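Local coordinates for protein catechol O-methyltransferase (Mycobacterium tuberculosis, PDB 6JCL) that catalyses the metal-dependent transfer of a methyl group from S-adenosyl-L-methionine to a hydroxyl of catechol-like compounds, yielding guaiacols and S-adenosyl-L-homocysteine, at residues D35-P40 against A98-V103; G49-L54 against F214-V219; W77-A82 against D112-V117; D123-L128 against I153-R158. All coordinates share one frame; numbering follows the deposited sequence.

Contact 1: residues D35-P40 against A98-V103; sequences DAAELP and AEVARV
A single valine, V100, meets the end of another helix with both of its methyl groups, each taking a different partner. CG2 lies against CB of A37 at 3.5 Å, a close methyl-to-methyl approach, while CG1 meets CD2 of L39 tip to tip at 4.1 Å. The fork is set by the first torsion of V100 (chi1 170°): CG1 stands opposite the backbone N and CG2 opposite the carbonyl carbon, so the two methyls spread from helix 95-107 toward neighbouring points on the 35-40 chain. A beta-branched residue suits this place because its methyls are held rigidly, close to the helix.

The receiving surface is a Schellman motif that ends helix 25-36. E38, with positive phi (63°), is its C-prime residue; its N bonds to D35 O at 2.8 Å, and L39 N reaches back to S34 O. The reversal brings A37 and L39 round to face V100, and E38 between them turns elsewhere. Alanine at 37 is small enough for the backbone to come near the valine, whereas leucine at 39 bridges a longer gap and also packs on L70 and S34. A polar tie lies beside this apolar patch, where K96 NZ bonds to A37 O. The side chain of L39 is about 7 Å from the bound S-adenosyl-L-homocysteine, which places the turn near the cofactor pocket of the Rossmann-like methyltransferase fold.

Contact 2: residues G49-L54 against F214-V219; sequences GKFLCL and FALALV
CZ of F51, on helix 46-58, comes up to the CZ-CE2 side of the F214 ring, on strand 212-219 of the seven-stranded sheet in this class I methyltransferase fold. It lies 4.1 Å from CZ of F214 and is equally near CE2. The rings come from opposite directions with centroids 5.4 Å apart and planes at 51°, an oblique pairing that is neither a stack nor a T. L216, two residues along the strand and on the same side of it, adds CD1 at the edge of the F51 ring, near its plane, 4.3 Å from CZ.

Torsions account for the reach. The F51 ring extends away from its own helix with CG anti to the backbone N (chi1 173°), whereas CG of F214 sits between the backbone N and the carbonyl carbon (chi1 64°). Long, flat phenylalanines suit a wide gap between helix and sheet, and L216 helps to fill it.

Further out, the strand is held between strands 160-165 and 198-206: F214 pairs by backbone with I203 and L216 with T201, while A215 pairs with V164. The F214 side chain also lies about 5 Å from that of the metal ligand D165 and about 3 Å from a bound methylpentanediol, so the aromatic pair borders the active-site region. F51 also packs on T201 of the second subunit, and on the preceding residue, NZ of K50 forms a salt bridge with D199 OD1 of that subunit.

Contact 3: residues W77-A82 against D112-V117; sequences WLARGA and DRVEVV
With CG beside its backbone N (chi1 -40°) and the chain extended from CG to NE, R113 stretches its guanidinium across to helix 73-82, where NH1 meets the carbonyl of A79. V114 has its CG2 anti to the carbonyl carbon, and this methyl rests on CB of A79. The contact joins a helix to the sheet of the Rossmann-like methyltransferase fold: helix 73-82 packs against strand 114-118, the outermost strand at one end of the sheet within this chain, and R113 stands just before that strand.

The polar contact is R113 NH1 to A79 O at 2.9 Å. It is bent, with an angle of 136° at the hydrogen, and the donor lies above the carbonyl plane, 48° out of it, so neither lone pair is addressed directly. Relative to the arginine, however, the oxygen sits at the guanidinium edge and in its plane. A water at the same edge accepts from R113 NH1 at 3.0 Å and donates to R80 O, so one nitrogen serves two successive carbonyls near the C-terminal end of the helix, A79 O directly and R80 O through the water. The partial negative charge expected there probably favours a cationic partner, and arginine has the length to span the gap.

The apolar half uses compact side chains: with only a methyl, A79 lets the helix come near the strand, with CA of A79 6.7 Å from CA of R113, and V114 also packs on T90 and L105. R80 turns away to pair with D24, its NH2 lying 3.5 Å above one face of the W77 ring, offset toward the rim. Between the segments, A79 CB and V114 CG2 close to 3.7 Å.

Contact 4: residues D123-L128 against I153-R158; sequences DTLPTL and IRLARR
L155 carries the apolar contact, reaching from the end of helix 145-155 to two leucines, L125 and L128, that follow helix 121-124 in the Rossmann-like methyltransferase fold. Its CD1 lies 3.9 Å from CD2 of L125, the two side chains crossing at a slant, and 4.4 Å from CD1 of L128. The same methyl also comes within 3.9 Å of the carbonyl oxygen of L125, so it sits against backbone as well as side chain. L155 keeps CG anti to its carbonyl carbon (chi1 -61°), and its extended second torsion carries CD1 outward. Leucine suits all three places, since its branch comes late and can bridge backbones as far apart as these: CA of L128 and CA of L155 are 8.7 Å apart. L125 also packs on Y148 and W151 of helix 145-155 and, with L128, on L65 of strand 63-67, so the cluster joins the two helix ends to the sheet. A121, which probably contacts the cofactor, has its side chain about 4 Å from that of L125.

Polar bonds shape each segment from within. P126 lies in the 3-10 turn at 125-127, whose backbone bond runs from T127 N to T124 O. In segment 153-158, R157 NH1 bonds to R158 O at 3.0 Å, with that oxygen near the guanidinium plane, while NE belongs to a salt bridge with D134. T124 O takes a second bond from T127 OG1, at 2.6 Å, in the carbonyl plane and on a lone pair.

In the fold
Contact 2 is the buried one, near the middle of the chain, and joins a helix to the sheet through aromatic rings; the other three are partly buried and lie farther out. Contacts 2 and 3 each set a helix against the same sheet. Contacts 1 and 4 are small aliphatic clusters where a helix ends, whereas contact 3 adds a charged side chain and a water to a small apolar touch. Neighbours are stitched together: R102 of contact 1 probably bonds to V116 O of contact 3, and W77 of contact 3 packs on G49 and C53 of contact 2. V219 of contact 2 touches R157 of contact 4, and V117 of contact 3 touches T124 of contact 4. Contact 2 alone also meets the second subunit.

Contact 1: residues D35-P40 against A98-V103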
loop_
_atom_site.group_PDB
_atom_site.type_symbol
_atom_site.label_atom_id
_atom_site.label_comp_id
_atom_site.label_asym_id
_atom_site.label_seq_id
_atom_site.Cartn_x
_atom_site.Cartn_y
_atom_site.Cartn_z
ATOM N N ASP A 35 23.002 -12.021 9.208
ATOM C CA ASP A 35 24.372 -11.591 8.929
ATOM C C ASP A 35 25.365 -12.673 9.302
ATOM O O ASP A 35 26.299 -12.955 8.541
ATOM C CB ASP A 35 24.706 -10.313 9.698
ATOM C CG ASP A 35 24.084 -9.082 9.091
ATOM O OD1 ASP A 35 23.539 -9.168 7.970
ATOM O OD2 ASP A 35 24.140 -8.016 9.742
ATOM N N ALA A 36 25.170 -13.300 10.467
ATOM C CA ALA A 36 26.094 -14.328 10.921
ATOM C C ALA A 36 26.163 -15.491 9.948
ATOM O O ALA A 36 27.223 -16.117 9.808
ATOM C CB ALA A 36 25.698 -14.817 12.317
ATOM N N ALA A 37 25.052 -15.812 9.285
ATOM C CA ALA A 37 25.030 -16.856 8.272
ATOM C C ALA A 37 25.369 -16.330 6.874
ATOM O O ALA A 37 25.298 -17.090 5.904
ATOM C CB ALA A 37 23.666 -17.552 8.261
ATOM N N GLU A 38 25.746 -15.059 6.762
ATOM C CA GLU A 38 26.188 -14.446 5.504
ATOM C C GLU A 38 25.087 -14.426 4.451
ATOM O O GLU A 38 25.350 -14.554 3.251
ATOM C CB GLU A 38 27.441 -15.145 4.958
ATOM C CG GLU A 38 28.626 -15.025 5.898
ATOM C CD GLU A 38 29.867 -15.705 5.361
ATOM O OE1 GLU A 38 29.827 -16.927 5.100
ATOM O OE2 GLU A 38 30.883 -15.003 5.190
ATOM N N LEU A 39 23.845 -14.256 4.880
ATOM C CA LEU A 39 22.775 -14.045 3.923
ATOM C C LEU A 39 22.908 -12.652 3.312
ATOM O O LEU A 39 23.334 -11.713 3.988
ATOM C CB LEU A 39 21.409 -14.196 4.597
ATOM C CG LEU A 39 20.781 -15.595 4.635
ATOM C CD1 LEU A 39 21.695 -16.657 5.218
ATOM C CD2 LEU A 39 19.465 -15.545 5.401
ATOM N N PRO A 40 22.559 -12.493 2.037
ATOM C CA PRO A 40 22.566 -11.151 1.442
ATOM C C PRO A 40 21.620 -10.226 2.193
ATOM O O PRO A 40 20.542 -10.628 2.629
ATOM C CB PRO A 40 22.093 -11.395 0.006
ATOM C CG PRO A 40 21.360 -12.716 0.047
ATOM C CD PRO A 40 22.043 -13.521 1.120
ATOM N N ALA A 98 16.484 -21.442 4.704
ATOM C CA ALA A 98 15.354 -21.978 5.462
ATOM C C ALA A 98 15.718 -22.210 6.923
ATOM O O ALA A 98 14.918 -21.923 7.822
ATOM C CB ALA A 98 14.863 -23.282 4.837
ATOM N N GLU A 99 16.923 -22.727 7.185
ATOM C CA GLU A 99 17.312 -23.007 8.569
ATOM C C GLU A 99 17.433 -21.731 9.389
ATOM O O GLU A 99 16.965 -21.674 10.539
ATOM C CB GLU A 99 18.623 -23.794 8.596
ATOM C CG GLU A 99 18.646 -24.928 9.610
ATOM C CD GLU A 99 17.355 -25.754 9.621
ATOM O OE1 GLU A 99 16.924 -26.156 10.721
ATOM O OE2 GLU A 99 16.777 -26.017 8.542
ATOM N N VAL A 100 18.048 -20.701 8.812
ATOM C CA VAL A 100 18.134 -19.398 9.468
ATOM C C VAL A 100 16.744 -18.827 9.709
ATOM O O VAL A 100 16.454 -18.302 10.793
ATOM C CB VAL A 100 19.007 -18.445 8.631
ATOM C CG1 VAL A 100 18.911 -17.001 9.163
ATOM C CG2 VAL A 100 20.442 -18.928 8.617
ATOM N N ALA A 101 15.864 -18.909 8.699
ATOM C CA ALA A 101 14.514 -18.366 8.830
ATOM C C ALA A 101 13.738 -19.052 9.948
ATOM O O ALA A 101 12.991 -18.397 10.688
ATOM C CB ALA A 101 13.755 -18.486 7.505
ATOM N N ARG A 102 13.878 -20.374 10.081
ATOM C CA ARG A 102 13.159 -21.069 11.137
ATOM C C ARG A 102 13.612 -20.590 12.510
ATOM O O ARG A 102 12.786 -20.371 13.407
ATOM C CB ARG A 102 13.353 -22.575 10.978
ATOM C CG ARG A 102 12.523 -23.140 9.822
ATOM C CD ARG A 102 12.777 -24.623 9.644
ATOM N NE ARG A 102 11.969 -25.181 8.563
ATOM C CZ ARG A 102 12.408 -26.102 7.713
ATOM N NH1 ARG A 102 13.648 -26.560 7.818
ATOM N NH2 ARG A 102 11.610 -26.568 6.761
ATOM N N VAL A 103 14.921 -20.400 12.689
ATOM C CA VAL A 103 15.408 -19.840 13.951
ATOM C C VAL A 103 14.833 -18.443 14.176
ATOM O O VAL A 103 14.416 -18.096 15.294
ATOM C CB VAL A 103 16.951 -19.828 13.969
ATOM C CG1 VAL A 103 17.463 -19.049 15.177
ATOM C CG2 VAL A 103 17.499 -21.250 13.979
#

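Contact 2: residues G49-L54 against F214-V219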
loop_
_atom_site.group_PDB
_atom_site.type_symbol
_atom_site.label_atom_id
_atom_site.label_comp_id
_atom_site.label_asym_id
_atom_site.label_seq_id
_atom_site.Cartn_x
_atom_site.Cartn_y
_atom_site.Cartn_z
ATOM N N GLY A 49 8.088 -3.988 5.455
ATOM C CA GLY A 49 7.582 -5.131 6.194
ATOM C C GLY A 49 6.343 -4.780 6.991
ATOM O O GLY A 49 5.347 -5.505 6.964
ATOM N N LYS A 50 6.360 -3.629 7.661
ATOM C CA LYS A 50 5.179 -3.229 8.404
ATOM C C LYS A 50 3.981 -3.053 7.480
ATOM O O LYS A 50 2.853 -3.388 7.856
ATOM C CB LYS A 50 5.454 -1.945 9.175
ATOM C CG LYS A 50 4.279 -1.564 10.098
ATOM C CD LYS A 50 4.818 -1.201 11.458
ATOM C CE LYS A 50 3.711 -1.103 12.470
ATOM N NZ LYS A 50 3.997 -0.035 13.430
ATOM N N PHE A 51 4.205 -2.538 6.264
ATOM C CA PHE A 51 3.120 -2.440 5.285
ATOM C C PHE A 51 2.499 -3.815 5.013
ATOM O O PHE A 51 1.270 -3.953 4.976
ATOM C CB PHE A 51 3.649 -1.796 3.986
ATOM C CG PHE A 51 2.649 -1.806 2.862
ATOM C CD1 PHE A 51 1.762 -0.748 2.696
ATOM C CD2 PHE A 51 2.587 -2.874 1.979
ATOM C CE1 PHE A 51 0.841 -0.750 1.660
ATOM C CE2 PHE A 51 1.663 -2.879 0.943
ATOM C CZ PHE A 51 0.787 -1.814 0.783
ATOM N N LEU A 52 3.338 -4.839 4.798
ATOM C CA LEU A 52 2.831 -6.203 4.603
ATOM C C LEU A 52 2.045 -6.678 5.814
ATOM O O LEU A 52 0.998 -7.319 5.674
ATOM C CB LEU A 52 3.968 -7.184 4.355
ATOM C CG LEU A 52 4.723 -7.028 3.056
ATOM C CD1 LEU A 52 5.905 -7.981 3.107
ATOM C CD2 LEU A 52 3.797 -7.330 1.881
ATOM N N CYS A 53 2.562 -6.397 7.018
ATOM C CA CYS A 53 1.859 -6.749 8.250
ATOM C C CYS A 53 0.476 -6.090 8.317
ATOM O O CYS A 53 -0.539 -6.748 8.600
ATOM C CB CYS A 53 2.728 -6.320 9.434
ATOM S SG CYS A 53 1.981 -6.509 11.038
ATOM N N LEU A 54 0.414 -4.784 8.052
ATOM C CA LEU A 54 -0.853 -4.068 8.153
ATOM C C LEU A 54 -1.823 -4.469 7.047
ATOM O O LEU A 54 -3.044 -4.451 7.257
ATOM C CB LEU A 54 -0.588 -2.565 8.128
ATOM C CG LEU A 54 0.221 -2.058 9.338
ATOM C CD1 LEU A 54 0.467 -0.542 9.207
ATOM C CD2 LEU A 54 -0.435 -2.348 10.678
ATOM N N PHE A 214 6.562 -1.739 -5.971
ATOM C CA PHE A 214 5.847 -2.999 -5.835
ATOM C C PHE A 214 4.573 -2.951 -6.659
ATOM O O PHE A 214 4.011 -1.879 -6.905
ATOM C CB PHE A 214 5.519 -3.293 -4.355
ATOM C CG PHE A 214 4.579 -2.296 -3.726
ATOM C CD1 PHE A 214 5.046 -1.076 -3.223
ATOM C CD2 PHE A 214 3.227 -2.568 -3.639
ATOM C CE1 PHE A 214 4.178 -0.167 -2.639
ATOM C CE2 PHE A 214 2.355 -1.661 -3.052
ATOM C CZ PHE A 214 2.824 -0.460 -2.537
ATOM N N ALA A 215 4.133 -4.129 -7.095
ATOM C CA ALA A 215 2.836 -4.289 -7.732
ATOM C C ALA A 215 1.874 -4.850 -6.697
ATOM O O ALA A 215 2.244 -5.704 -5.880
ATOM C CB ALA A 215 2.921 -5.228 -8.943
ATOM N N LEU A 216 0.639 -4.357 -6.726
ATOM C CA LEU A 216 -0.418 -4.879 -5.860
ATOM C C LEU A 216 -1.616 -5.178 -6.733
ATOM O O LEU A 216 -2.031 -4.329 -7.518
ATOM C CB LEU A 216 -0.773 -3.877 -4.752
ATOM C CG LEU A 216 -1.766 -4.402 -3.675
ATOM C CD1 LEU A 216 -1.501 -3.815 -2.288
ATOM C CD2 LEU A 216 -3.181 -4.096 -4.099
ATOM N N ALA A 217 -2.168 -6.385 -6.614
ATOM C CA ALA A 217 -3.300 -6.767 -7.442
ATOM C C ALA A 217 -4.361 -7.466 -6.605
ATOM O O ALA A 217 -4.056 -8.094 -5.588
ATOM C CB ALA A 217 -2.855 -7.683 -8.583
ATOM N N LEU A 218 -5.614 -7.347 -7.045
ATOM C CA LEU A 218 -6.703 -8.134 -6.485
ATOM C C LEU A 218 -7.030 -9.261 -7.440
ATOM O O LEU A 218 -7.056 -9.059 -8.657
ATOM C CB LEU A 218 -7.943 -7.279 -6.258
ATOM C CG LEU A 218 -7.819 -6.208 -5.178
ATOM C CD1 LEU A 218 -9.188 -5.583 -4.926
ATOM C CD2 LEU A 218 -7.253 -6.762 -3.872
ATOM N N VAL A 219 -7.278 -10.447 -6.892
ATOM C CA VAL A 219 -7.735 -11.559 -7.715
ATOM C C VAL A 219 -9.221 -11.326 -7.952
ATOM O O VAL A 219 -10.046 -11.536 -7.061
ATOM C CB VAL A 219 -7.479 -12.914 -7.043
ATOM C CG1 VAL A 219 -8.022 -14.079 -7.935
ATOM C CG2 VAL A 219 -5.992 -13.099 -6.758
#

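Contact 3: residues W77-A82 against D112-V117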
loop_
_atom_site.group_PDB
_atom_site.type_symbol
_atom_site.label_atom_id
_atom_site.label_comp_id
_atom_site.label_asym_id
_atom_site.label_seq_id
_atom_site.Cartn_x
_atom_site.Cartn_y
_atom_site.Cartn_z
ATOM N N TRP A 77 6.811 -10.344 9.580
ATOM C CA TRP A 77 5.805 -9.291 9.453
ATOM C C TRP A 77 4.469 -9.846 8.967
ATOM O O TRP A 77 3.404 -9.468 9.476
ATOM C CB TRP A 77 6.314 -8.229 8.484
ATOM C CG TRP A 77 7.351 -7.281 9.046
ATOM C CD1 TRP A 77 8.663 -7.173 8.660
ATOM C CD2 TRP A 77 7.144 -6.276 10.054
ATOM N NE1 TRP A 77 9.280 -6.150 9.366
ATOM C CE2 TRP A 77 8.366 -5.577 10.210
ATOM C CE3 TRP A 77 6.037 -5.882 10.819
ATOM C CZ2 TRP A 77 8.518 -4.521 11.115
ATOM C CZ3 TRP A 77 6.191 -4.830 11.735
ATOM C CH2 TRP A 77 7.430 -4.171 11.876
ATOM N N LEU A 78 4.501 -10.744 7.983
ATOM C CA LEU A 78 3.253 -11.341 7.514
ATOM C C LEU A 78 2.588 -12.138 8.625
ATOM O O LEU A 78 1.370 -12.044 8.825
ATOM C CB LEU A 78 3.522 -12.243 6.308
ATOM C CG LEU A 78 3.842 -11.461 5.044
ATOM C CD1 LEU A 78 4.410 -12.408 3.977
ATOM C CD2 LEU A 78 2.585 -10.749 4.553
ATOM N N ALA A 79 3.386 -12.883 9.400
ATOM C CA ALA A 79 2.827 -13.705 10.474
ATOM C C ALA A 79 2.252 -12.835 11.579
ATOM O O ALA A 79 1.221 -13.166 12.166
ATOM C CB ALA A 79 3.886 -14.651 11.032
ATOM N N ARG A 80 2.898 -11.703 11.851
ATOM C CA ARG A 80 2.347 -10.753 12.804
ATOM C C ARG A 80 0.987 -10.250 12.350
ATOM O O ARG A 80 0.055 -10.131 13.161
ATOM C CB ARG A 80 3.320 -9.588 12.971
ATOM C CG ARG A 80 4.517 -9.923 13.838
ATOM C CD ARG A 80 5.553 -8.804 13.709
ATOM N NE ARG A 80 6.611 -8.971 14.692
ATOM C CZ ARG A 80 7.661 -8.165 14.815
ATOM N NH1 ARG A 80 8.561 -8.410 15.760
ATOM N NH2 ARG A 80 7.814 -7.126 13.991
ATOM N N GLY A 81 0.854 -9.950 11.055
ATOM C CA GLY A 81 -0.400 -9.426 10.548
ATOM C C GLY A 81 -1.501 -10.466 10.495
ATOM O O GLY A 81 -2.672 -10.137 10.690
ATOM N N ALA A 82 -1.145 -11.724 10.206
ATOM C CA ALA A 82 -2.125 -12.812 10.190
ATOM C C ALA A 82 -2.622 -13.205 11.582
ATOM O O ALA A 82 -3.663 -13.854 11.690
ATOM C CB ALA A 82 -1.539 -14.048 9.516
ATOM N N ASP A 112 4.880 -21.214 15.428
ATOM C CA ASP A 112 3.707 -22.084 15.366
ATOM C C ASP A 112 2.675 -21.631 14.337
ATOM O O ASP A 112 1.686 -22.341 14.126
ATOM C CB ASP A 112 3.042 -22.183 16.740
ATOM C CG ASP A 112 2.477 -20.863 17.211
ATOM O OD1 ASP A 112 2.959 -19.811 16.741
ATOM O OD2 ASP A 112 1.567 -20.872 18.067
ATOM N N ARG A 113 2.871 -20.474 13.709
ATOM C CA ARG A 113 2.008 -20.000 12.635
ATOM C C ARG A 113 2.617 -20.156 11.245
ATOM O O ARG A 113 1.951 -19.812 10.262
ATOM C CB ARG A 113 1.673 -18.515 12.808
ATOM C CG ARG A 113 1.410 -18.069 14.203
ATOM C CD ARG A 113 1.407 -16.553 14.240
ATOM N NE ARG A 113 1.287 -16.082 15.605
ATOM C CZ ARG A 113 1.112 -14.814 15.938
ATOM N NH1 ARG A 113 1.035 -13.896 14.993
ATOM N NH2 ARG A 113 1.004 -14.476 17.219
ATOM N N VAL A 114 3.874 -20.579 11.134
ATOM C CA VAL A 114 4.606 -20.496 9.870
ATOM C C VAL A 114 5.204 -21.854 9.539
ATOM O O VAL A 114 5.823 -22.495 10.397
ATOM C CB VAL A 114 5.721 -19.428 9.922
ATOM C CG1 VAL A 114 6.446 -19.334 8.569
ATOM C CG2 VAL A 114 5.157 -18.093 10.352
ATOM N N GLU A 115 4.999 -22.300 8.302
ATOM C CA GLU A 115 5.688 -23.461 7.754
ATOM C C GLU A 115 6.614 -22.982 6.647
ATOM O O GLU A 115 6.157 -22.357 5.683
ATOM C CB GLU A 115 4.694 -24.492 7.212
ATOM C CG GLU A 115 5.334 -25.782 6.754
ATOM C CD GLU A 115 4.329 -26.749 6.155
ATOM O OE1 GLU A 115 3.250 -26.291 5.717
ATOM O OE2 GLU A 115 4.607 -27.967 6.136
ATOM N N VAL A 116 7.903 -23.276 6.784
ATOM C CA VAL A 116 8.871 -23.077 5.710
ATOM C C VAL A 116 8.942 -24.374 4.911
ATOM O O VAL A 116 9.259 -25.442 5.456
ATOM C CB VAL A 116 10.250 -22.684 6.269
ATOM C CG1 VAL A 116 11.227 -22.311 5.147
ATOM C CG2 VAL A 116 10.122 -21.533 7.275
ATOM N N VAL A 117 8.624 -24.295 3.625
ATOM C CA VAL A 117 8.586 -25.461 2.747
ATOM C C VAL A 117 9.801 -25.354 1.847
ATOM O O VAL A 117 9.917 -24.397 1.074
ATOM C CB VAL A 117 7.292 -25.503 1.919
ATOM C CG1 VAL A 117 7.323 -26.638 0.896
ATOM C CG2 VAL A 117 6.088 -25.602 2.827
HETATM O O HOH W 1 0.353 -11.185 16.020
#

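Contact 4: residues D123-L128 against I153-R158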
loop_
_atom_site.group_PDB
_atom_site.type_symbol
_atom_site.label_atom_id
_atom_site.label_comp_id
_atom_site.label_asym_id
_atom_site.label_seq_id
_atom_site.Cartn_x
_atom_site.Cartn_y
_atom_site.Cartn_z
ATOM N N ASP A 123 8.247 -26.573 -7.920
ATOM C CA ASP A 123 8.025 -27.963 -7.547
ATOM C C ASP A 123 7.167 -28.115 -6.303
ATOM O O ASP A 123 6.492 -29.140 -6.160
ATOM C CB ASP A 123 9.361 -28.673 -7.324
ATOM C CG ASP A 123 10.233 -28.666 -8.563
ATOM O OD1 ASP A 123 9.675 -28.639 -9.686
ATOM O OD2 ASP A 123 11.473 -28.681 -8.416
ATOM N N THR A 124 7.196 -27.143 -5.387
ATOM C CA THR A 124 6.431 -27.290 -4.150
ATOM C C THR A 124 5.037 -26.676 -4.239
ATOM O O THR A 124 4.113 -27.187 -3.599
ATOM C CB THR A 124 7.187 -26.680 -2.959
ATOM O OG1 THR A 124 7.465 -25.296 -3.205
ATOM C CG2 THR A 124 8.496 -27.436 -2.708
ATOM N N LEU A 125 4.858 -25.617 -5.036
ATOM C CA LEU A 125 3.532 -25.023 -5.218
ATOM C C LEU A 125 2.445 -26.034 -5.571
ATOM O O LEU A 125 1.335 -25.904 -5.026
ATOM C CB LEU A 125 3.597 -23.916 -6.287
ATOM C CG LEU A 125 4.117 -22.567 -5.771
ATOM C CD1 LEU A 125 4.584 -21.633 -6.898
ATOM C CD2 LEU A 125 3.068 -21.859 -4.903
ATOM N N PRO A 126 2.666 -27.021 -6.460
ATOM C CA PRO A 126 1.620 -28.030 -6.734
ATOM C C PRO A 126 1.316 -28.967 -5.567
ATOM O O PRO A 126 0.314 -29.689 -5.629
ATOM C CB PRO A 126 2.189 -28.832 -7.915
ATOM C CG PRO A 126 3.266 -28.007 -8.486
ATOM C CD PRO A 126 3.798 -27.137 -7.405
ATOM N N THR A 127 2.154 -29.015 -4.536
ATOM C CA THR A 127 1.935 -29.908 -3.409
ATOM C C THR A 127 1.252 -29.223 -2.237
ATOM O O THR A 127 0.901 -29.902 -1.265
ATOM C CB THR A 127 3.270 -30.494 -2.926
ATOM O OG1 THR A 127 4.029 -29.466 -2.270
ATOM C CG2 THR A 127 4.058 -31.051 -4.098
ATOM N N LEU A 128 1.071 -27.907 -2.312
ATOM C CA LEU A 128 0.501 -27.139 -1.211
ATOM C C LEU A 128 -0.989 -27.397 -1.049
ATOM O O LEU A 128 -1.745 -27.362 -2.025
ATOM C CB LEU A 128 0.716 -25.644 -1.438
ATOM C CG LEU A 128 2.123 -25.068 -1.401
ATOM C CD1 LEU A 128 2.036 -23.539 -1.409
ATOM C CD2 LEU A 128 2.907 -25.580 -0.192
ATOM N N ILE A 153 -3.013 -17.068 -8.466
ATOM C CA ILE A 153 -4.413 -17.001 -8.868
ATOM C C ILE A 153 -5.100 -18.338 -8.643
ATOM O O ILE A 153 -6.214 -18.395 -8.108
ATOM C CB ILE A 153 -4.506 -16.549 -10.334
ATOM C CG1 ILE A 153 -4.020 -15.099 -10.451
ATOM C CG2 ILE A 153 -5.922 -16.755 -10.892
ATOM C CD1 ILE A 153 -3.850 -14.651 -11.886
ATOM N N ARG A 154 -4.440 -19.438 -9.023
ATOM C CA ARG A 154 -5.050 -20.754 -8.846
ATOM C C ARG A 154 -5.266 -21.085 -7.371
ATOM O O ARG A 154 -6.271 -21.711 -7.009
ATOM C CB ARG A 154 -4.187 -21.820 -9.530
ATOM C CG ARG A 154 -4.641 -23.246 -9.241
ATOM C CD ARG A 154 -3.845 -24.266 -10.046
ATOM N NE ARG A 154 -4.439 -25.598 -9.961
ATOM C CZ ARG A 154 -4.057 -26.635 -10.702
ATOM N NH1 ARG A 154 -3.077 -26.492 -11.585
ATOM N NH2 ARG A 154 -4.651 -27.813 -10.560
ATOM N N LEU A 155 -4.356 -20.662 -6.499
ATOM C CA LEU A 155 -4.396 -21.074 -5.098
ATOM C C LEU A 155 -5.056 -20.046 -4.180
ATOM O O LEU A 155 -5.166 -20.291 -2.975
ATOM C CB LEU A 155 -2.976 -21.367 -4.595
ATOM C CG LEU A 155 -2.195 -22.489 -5.293
ATOM C CD1 LEU A 155 -0.799 -22.631 -4.705
ATOM C CD2 LEU A 155 -2.938 -23.809 -5.210
ATOM N N ALA A 156 -5.506 -18.915 -4.709
ATOM C CA ALA A 156 -6.053 -17.842 -3.888
ATOM C C ALA A 156 -7.575 -17.857 -3.908
ATOM O O ALA A 156 -8.203 -18.401 -4.817
ATOM C CB ALA A 156 -5.566 -16.483 -4.381
ATOM N N ARG A 157 -8.166 -17.248 -2.878
ATOM C CA ARG A 157 -9.601 -17.035 -2.928
ATOM C C ARG A 157 -9.889 -15.843 -3.832
ATOM O O ARG A 157 -9.012 -15.025 -4.120
ATOM C CB ARG A 157 -10.171 -16.770 -1.533
ATOM C CG ARG A 157 -9.661 -15.457 -0.930
ATOM C CD ARG A 157 -10.580 -15.015 0.221
ATOM N NE ARG A 157 -9.962 -13.959 1.018
ATOM C CZ ARG A 157 -10.025 -12.662 0.732
ATOM N NH1 ARG A 157 -10.689 -12.232 -0.335
ATOM N NH2 ARG A 157 -9.427 -11.789 1.526
ATOM N N ARG A 158 -11.133 -15.760 -4.298
ATOM C CA ARG A 158 -11.558 -14.553 -4.987
ATOM C C ARG A 158 -11.422 -13.361 -4.051
ATOM O O ARG A 158 -11.814 -13.431 -2.883
ATOM C CB ARG A 158 -13.001 -14.691 -5.465
ATOM C CG ARG A 158 -13.466 -13.525 -6.314
ATOM C CD ARG A 158 -14.750 -13.863 -7.055
ATOM N NE ARG A 158 -15.860 -14.093 -6.129
ATOM C CZ ARG A 158 -16.643 -13.132 -5.649
ATOM N NH1 ARG A 158 -16.449 -11.871 -6.011
ATOM N NH2 ARG A 158 -17.625 -13.433 -4.809
#